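Local coordinates for protein putative dehydratase (Mesorhizobium loti, PDB 2POZ) that is of unproven function but probably acts as a lyase, perhaps a dehydratase, of the mandelate racemase/muconate lactonizing enzyme family, at residues Tyr153-Phe158 and Phe328-His333; Glu232-Phe237 and Lys243-Gln248. All blocks are in the same frame, centred on the assembly; numbering follows the deposited sequence.

Both contacts are buried and lie within the enolase C-terminal, TIM-barrel-like domain, but at different distances from the chain centre. Contact 1 sits about 12 Å from that centre and joins strands 155-158 and 331-333 and the residues just before them; contact 2 lies about 20 Å out, near the subunit interfaces, where the loop after strand 227-231 meets helix 239-248. Their centres are 21 Å apart and their nearest atoms about 8 Å, so they do not touch. The chemistry follows the place: an ion pair and a ring edge in contact 1, purely apolar packing between the segments of contact 2, whose polar groups bond within a segment, to other parts of the chain or to a neighbouring subunit.

Contact 1 of 2, residues Tyr153-Phe158 and Phe328-His333; sequences YGALKF and FMIHEH
Lys157 and Glu332 form a salt bridge in which Lys157 NZ stands 3.1 Å from Glu332 OE2. The lysine chain can be followed outward: CB and CG run on with CG anti to the backbone N (chi1 -173°), CD continues this course without meeting the other segment, and the chain then bends (chi3 87°). Past the bend CE comes within 3.5 Å of Glu332 OE2, and NZ reaches the same oxygen from above the carboxylate plane, 48° out of it. Lys157 NZ also pairs with Glu231 and bonds to Tyr127 OH, while Glu332 OE2 takes a further bond from Asn129 and OE1 one from the backbone of Val308, so the carboxylate is held at both oxygens. An alanine in place of Lys157 would probably leave Glu332 and Glu231 without their shared counter-charge.

Beside this pair the packing is modest: Ala155 CB lies 4.2 Å from Ile330 CD1. At the other end the Tyr153 and His333 side chains cross at about a right angle, and Tyr153 OH meets the His333 ring edge-on and in its plane, 3.1 Å from CD2. That hydroxyl is buried and has no hydrogen-bond partner in the model.

The nearest CA atoms, Lys157 and Glu332, are 8.8 Å apart, consistent with strand 123-128 lying between the two segments: it is parallel to 331-333 and shares backbone bonds with Ala155 and Lys157. The contact therefore links, through side chains, two segments set on either side of strand 123-128, and its chemistry implies a shared polar network of opposite charges rather than an isolated ion pair.

Contact 2 of 2, residues Glu232-Phe237 and Lys243-Gln248; sequences EPCDPF and KVISEQ
Ile245 packs against Cys234 and Pro233 through two separate branches, and on the helix side this one residue makes every contact. The tighter half is at its CD1, which lies 3.6 Å from Cys234 CB and 4.1 Å from Cys234 SG. Its other branch, CG2, sits anti to the backbone N (CG1 itself takes chi1 -69°) and rests less closely on the proline ring, 4.0 Å from Pro233 CB. The two branches thus touch consecutive residues of the loop, and all three residues are buried.

The helix is more open at Glu247, which is exposed. Lys243, pointing away from the loop, makes only a long salt bridge with it, NZ to OE2 3.9 Å, and hydrogen-bonds through NZ to the carbonyl of Leu271. Ser246 OG donates to Lys243 O at 2.6 Å, a carbonyl that also accepts from Glu247 N. Farther along, the loop is shaped by its own bond: Asp235 OD1 accepts from Phe237 N at 2.8 Å with an N-H...O angle of 166°, an Asx turn. Asp235 OD2 hydrogen-bonds to Tyr76 OH of a neighbouring subunit.

Strand 227-231, the loop, helix 239-248 and parallel strand 253-255 form a beta-alpha-beta unit of the TIM-barrel-like domain, in which the helix lies back against the start of the loop, at Pro233 and Cys234. Ile253 touches both Pro233 and Ile245, and Thr215 and Thr212 meet the same pair, so the contact is flanked by strand 253-255 and helix 212-222.

Contact 1 of 2, residues Tyr153-Phe158 and Phe328-His333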
loop_
_atom_site.group_PDB
_atom_site.type_symbol
_atom_site.label_atom_id
_atom_site.label_comp_id
_atom_site.label_asym_id
_atom_site.label_seq_id
_atom_site.Cartn_x
_atom_site.Cartn_y
_atom_site.Cartn_z
ATOM N N TYR A 153 -43.672 -4.148 13.696
ATOM C CA TYR A 153 -42.283 -4.061 13.244
ATOM C C TYR A 153 -41.338 -4.411 14.386
ATOM O O TYR A 153 -41.545 -3.986 15.527
ATOM C CB TYR A 153 -41.981 -2.645 12.727
ATOM C CG TYR A 153 -42.648 -2.345 11.409
ATOM C CD1 TYR A 153 -42.087 -2.785 10.211
ATOM C CD2 TYR A 153 -43.881 -1.692 11.360
ATOM C CE1 TYR A 153 -42.736 -2.593 9.000
ATOM C CE2 TYR A 153 -44.544 -1.493 10.148
ATOM C CZ TYR A 153 -43.964 -1.951 8.977
ATOM O OH TYR A 153 -44.633 -1.813 7.788
ATOM N N GLY A 154 -40.305 -5.191 14.080
ATOM C CA GLY A 154 -39.336 -5.568 15.094
ATOM C C GLY A 154 -38.050 -4.791 14.890
ATOM O O GLY A 154 -37.046 -5.024 15.562
ATOM N N ALA A 155 -38.085 -3.853 13.949
ATOM C CA ALA A 155 -36.918 -3.045 13.639
ATOM C C ALA A 155 -37.342 -1.683 13.097
ATOM O O ALA A 155 -38.295 -1.570 12.321
ATOM C CB ALA A 155 -36.042 -3.776 12.625
ATOM N N LEU A 156 -36.621 -0.651 13.512
ATOM C CA LEU A 156 -36.926 0.714 13.105
ATOM C C LEU A 156 -35.678 1.477 12.675
ATOM O O LEU A 156 -34.625 1.362 13.309
ATOM C CB LEU A 156 -37.564 1.475 14.276
ATOM C CG LEU A 156 -38.781 0.891 14.995
ATOM C CD1 LEU A 156 -39.025 1.691 16.273
ATOM C CD2 LEU A 156 -40.006 0.928 14.090
ATOM N N LYS A 157 -35.795 2.251 11.601
ATOM C CA LYS A 157 -34.680 3.078 11.150
ATOM C C LYS A 157 -35.103 4.535 11.264
ATOM O O LYS A 157 -36.259 4.872 10.998
ATOM C CB LYS A 157 -34.293 2.792 9.690
ATOM C CG LYS A 157 -33.018 3.555 9.289
ATOM C CD LYS A 157 -32.457 3.147 7.926
ATOM C CE LYS A 157 -33.076 3.938 6.789
ATOM N NZ LYS A 157 -32.543 3.467 5.467
ATOM N N PHE A 158 -34.172 5.401 11.656
ATOM C CA PHE A 158 -34.490 6.819 11.774
ATOM C C PHE A 158 -33.263 7.712 11.643
ATOM O O PHE A 158 -32.135 7.287 11.881
ATOM C CB PHE A 158 -35.218 7.094 13.102
ATOM C CG PHE A 158 -34.422 6.733 14.326
ATOM C CD1 PHE A 158 -33.888 7.724 15.140
ATOM C CD2 PHE A 158 -34.218 5.397 14.673
ATOM C CE1 PHE A 158 -33.157 7.396 16.288
ATOM C CE2 PHE A 158 -33.490 5.059 15.815
ATOM C CZ PHE A 158 -32.960 6.063 16.626
ATOM N N PHE A 328 -29.640 -11.758 1.201
ATOM C CA PHE A 328 -30.646 -10.779 1.602
ATOM C C PHE A 328 -30.653 -10.630 3.116
ATOM O O PHE A 328 -30.557 -11.617 3.837
ATOM C CB PHE A 328 -32.038 -11.222 1.144
ATOM C CG PHE A 328 -33.155 -10.396 1.725
ATOM C CD1 PHE A 328 -33.417 -9.110 1.245
ATOM C CD2 PHE A 328 -33.929 -10.891 2.769
ATOM C CE1 PHE A 328 -34.428 -8.335 1.802
ATOM C CE2 PHE A 328 -34.944 -10.124 3.336
ATOM C CZ PHE A 328 -35.196 -8.843 2.853
HETATM N N MSE A 329 -30.773 -9.396 3.595
HETATM C CA MSE A 329 -30.819 -9.149 5.025
HETATM C C MSE A 329 -32.222 -8.774 5.524
HETATM O O MSE A 329 -32.830 -9.499 6.307
HETATM C CB MSE A 329 -29.853 -8.027 5.408
HETATM C CG MSE A 329 -29.881 -7.686 6.892
HETATM SE SE MSE A 329 -28.879 -6.078 7.315
HETATM C CE MSE A 329 -29.516 -5.796 9.137
ATOM N N ILE A 330 -32.731 -7.639 5.061
ATOM C CA ILE A 330 -34.031 -7.158 5.514
ATOM C C ILE A 330 -34.603 -6.161 4.493
ATOM O O ILE A 330 -33.857 -5.556 3.726
ATOM C CB ILE A 330 -33.854 -6.485 6.904
ATOM C CG1 ILE A 330 -35.202 -6.209 7.567
ATOM C CG2 ILE A 330 -33.050 -5.207 6.753
ATOM C CD1 ILE A 330 -35.059 -5.777 9.027
ATOM N N HIS A 331 -35.925 -6.005 4.493
ATOM C CA HIS A 331 -36.634 -5.110 3.571
ATOM C C HIS A 331 -36.952 -3.766 4.262
ATOM O O HIS A 331 -37.090 -3.715 5.483
ATOM C CB HIS A 331 -37.936 -5.800 3.138
ATOM C CG HIS A 331 -38.794 -4.990 2.214
ATOM N ND1 HIS A 331 -38.687 -5.060 0.841
ATOM C CD2 HIS A 331 -39.813 -4.132 2.466
ATOM C CE1 HIS A 331 -39.605 -4.285 0.289
ATOM N NE2 HIS A 331 -40.302 -3.711 1.253
ATOM N N GLU A 332 -37.072 -2.692 3.480
ATOM C CA GLU A 332 -37.391 -1.364 4.023
ATOM C C GLU A 332 -38.792 -0.891 3.613
ATOM O O GLU A 332 -39.150 -0.942 2.438
ATOM C CB GLU A 332 -36.362 -0.327 3.552
ATOM C CG GLU A 332 -36.700 1.108 3.979
ATOM C CD GLU A 332 -35.666 2.125 3.521
ATOM O OE1 GLU A 332 -35.187 2.002 2.371
ATOM O OE2 GLU A 332 -35.348 3.053 4.301
ATOM N N HIS A 333 -39.573 -0.408 4.577
ATOM C CA HIS A 333 -40.926 0.067 4.286
ATOM C C HIS A 333 -41.251 1.382 5.018
ATOM O O HIS A 333 -40.769 1.614 6.129
ATOM C CB HIS A 333 -41.932 -1.022 4.675
ATOM C CG HIS A 333 -43.338 -0.731 4.248
ATOM N ND1 HIS A 333 -43.677 -0.448 2.943
ATOM C CD2 HIS A 333 -44.495 -0.700 4.951
ATOM C CE1 HIS A 333 -44.981 -0.256 2.859
ATOM N NE2 HIS A 333 -45.501 -0.402 4.064
#

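Contact 2 of 2, residues Glu232-Phe237 and Lys243-Gln248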
loop_
_atom_site.group_PDB
_atom_site.type_symbol
_atom_site.label_atom_id
_atom_site.label_comp_id
_atom_site.label_asym_id
_atom_site.label_seq_id
_atom_site.Cartn_x
_atom_site.Cartn_y
_atom_site.Cartn_z
ATOM N N GLU A 232 -24.697 5.497 5.975
ATOM C CA GLU A 232 -23.997 6.653 5.421
ATOM C C GLU A 232 -23.425 7.570 6.501
ATOM O O GLU A 232 -23.850 8.714 6.633
ATOM C CB GLU A 232 -24.937 7.467 4.522
ATOM C CG GLU A 232 -25.386 6.759 3.251
ATOM C CD GLU A 232 -26.196 7.674 2.346
ATOM O OE1 GLU A 232 -27.160 8.297 2.843
ATOM O OE2 GLU A 232 -25.873 7.769 1.141
ATOM N N PRO A 233 -22.444 7.086 7.281
ATOM C CA PRO A 233 -21.858 7.920 8.336
ATOM C C PRO A 233 -21.132 9.142 7.774
ATOM O O PRO A 233 -20.862 10.103 8.498
ATOM C CB PRO A 233 -20.926 6.952 9.064
ATOM C CG PRO A 233 -20.466 6.054 7.949
ATOM C CD PRO A 233 -21.754 5.787 7.190
ATOM N N CYS A 234 -20.796 9.100 6.488
ATOM C CA CYS A 234 -20.136 10.244 5.876
ATOM C C CYS A 234 -20.684 10.466 4.484
ATOM O O CYS A 234 -21.408 9.629 3.950
ATOM C CB CYS A 234 -18.619 10.054 5.802
ATOM S SG CYS A 234 -18.106 8.671 4.760
ATOM N N ASP A 235 -20.343 11.610 3.909
ATOM C CA ASP A 235 -20.795 11.959 2.569
ATOM C C ASP A 235 -20.412 10.837 1.608
ATOM O O ASP A 235 -19.263 10.405 1.582
ATOM C CB ASP A 235 -20.137 13.268 2.125
ATOM C CG ASP A 235 -20.753 13.831 0.862
ATOM O OD1 ASP A 235 -20.900 13.076 -0.128
ATOM O OD2 ASP A 235 -21.083 15.036 0.859
ATOM N N PRO A 236 -21.380 10.341 0.821
ATOM C CA PRO A 236 -21.156 9.265 -0.151
ATOM C C PRO A 236 -19.997 9.580 -1.104
ATOM O O PRO A 236 -19.415 8.680 -1.688
ATOM C CB PRO A 236 -22.491 9.184 -0.890
ATOM C CG PRO A 236 -23.471 9.598 0.142
ATOM C CD PRO A 236 -22.793 10.759 0.822
ATOM N N PHE A 237 -19.679 10.861 -1.264
ATOM C CA PHE A 237 -18.577 11.284 -2.140
ATOM C C PHE A 237 -17.204 10.929 -1.558
ATOM O O PHE A 237 -16.246 10.752 -2.301
ATOM C CB PHE A 237 -18.612 12.804 -2.343
ATOM C CG PHE A 237 -18.847 13.238 -3.763
ATOM C CD1 PHE A 237 -19.745 14.264 -4.039
ATOM C CD2 PHE A 237 -18.161 12.641 -4.822
ATOM C CE1 PHE A 237 -19.963 14.690 -5.348
ATOM C CE2 PHE A 237 -18.373 13.061 -6.132
ATOM C CZ PHE A 237 -19.280 14.090 -6.393
ATOM N N LYS A 243 -13.756 4.628 5.168
ATOM C CA LYS A 243 -12.875 3.597 5.709
ATOM C C LYS A 243 -12.339 3.978 7.086
ATOM O O LYS A 243 -12.304 3.150 7.991
ATOM C CB LYS A 243 -11.702 3.303 4.767
ATOM C CG LYS A 243 -10.808 2.189 5.319
ATOM C CD LYS A 243 -10.120 1.384 4.238
ATOM C CE LYS A 243 -9.444 0.154 4.839
ATOM N NZ LYS A 243 -10.418 -0.712 5.583
ATOM N N VAL A 244 -11.921 5.228 7.243
ATOM C CA VAL A 244 -11.404 5.702 8.520
ATOM C C VAL A 244 -12.466 5.520 9.600
ATOM O O VAL A 244 -12.184 5.028 10.700
ATOM C CB VAL A 244 -11.017 7.194 8.443
ATOM C CG1 VAL A 244 -10.651 7.713 9.828
ATOM C CG2 VAL A 244 -9.846 7.371 7.486
ATOM N N ILE A 245 -13.693 5.917 9.281
ATOM C CA ILE A 245 -14.785 5.790 10.227
ATOM C C ILE A 245 -15.012 4.327 10.608
ATOM O O ILE A 245 -15.151 4.017 11.783
ATOM C CB ILE A 245 -16.084 6.412 9.650
ATOM C CG1 ILE A 245 -15.926 7.939 9.577
ATOM C CG2 ILE A 245 -17.287 6.032 10.515
ATOM C CD1 ILE A 245 -16.998 8.635 8.748
ATOM N N SER A 246 -15.029 3.427 9.628
ATOM C CA SER A 246 -15.244 2.012 9.920
ATOM C C SER A 246 -14.202 1.441 10.888
ATOM O O SER A 246 -14.508 0.555 11.687
ATOM C CB SER A 246 -15.240 1.184 8.629
ATOM O OG SER A 246 -13.957 1.154 8.025
ATOM N N GLU A 247 -12.980 1.954 10.823
ATOM C CA GLU A 247 -11.904 1.483 11.693
ATOM C C GLU A 247 -11.944 2.130 13.073
ATOM O O GLU A 247 -11.275 1.673 14.000
ATOM C CB GLU A 247 -10.540 1.789 11.060
ATOM C CG GLU A 247 -10.377 1.317 9.628
ATOM C CD GLU A 247 -9.033 1.716 9.027
ATOM O OE1 GLU A 247 -8.655 2.907 9.131
ATOM O OE2 GLU A 247 -8.356 0.840 8.445
ATOM N N GLN A 248 -12.731 3.188 13.216
ATOM C CA GLN A 248 -12.783 3.913 14.480
ATOM C C GLN A 248 -14.059 3.795 15.300
ATOM O O GLN A 248 -14.094 4.250 16.439
ATOM C CB GLN A 248 -12.491 5.395 14.223
ATOM C CG GLN A 248 -11.074 5.692 13.755
ATOM C CD GLN A 248 -10.041 5.429 14.837
ATOM O OE1 GLN A 248 -10.259 5.757 16.004
ATOM N NE2 GLN A 248 -8.906 4.844 14.454
#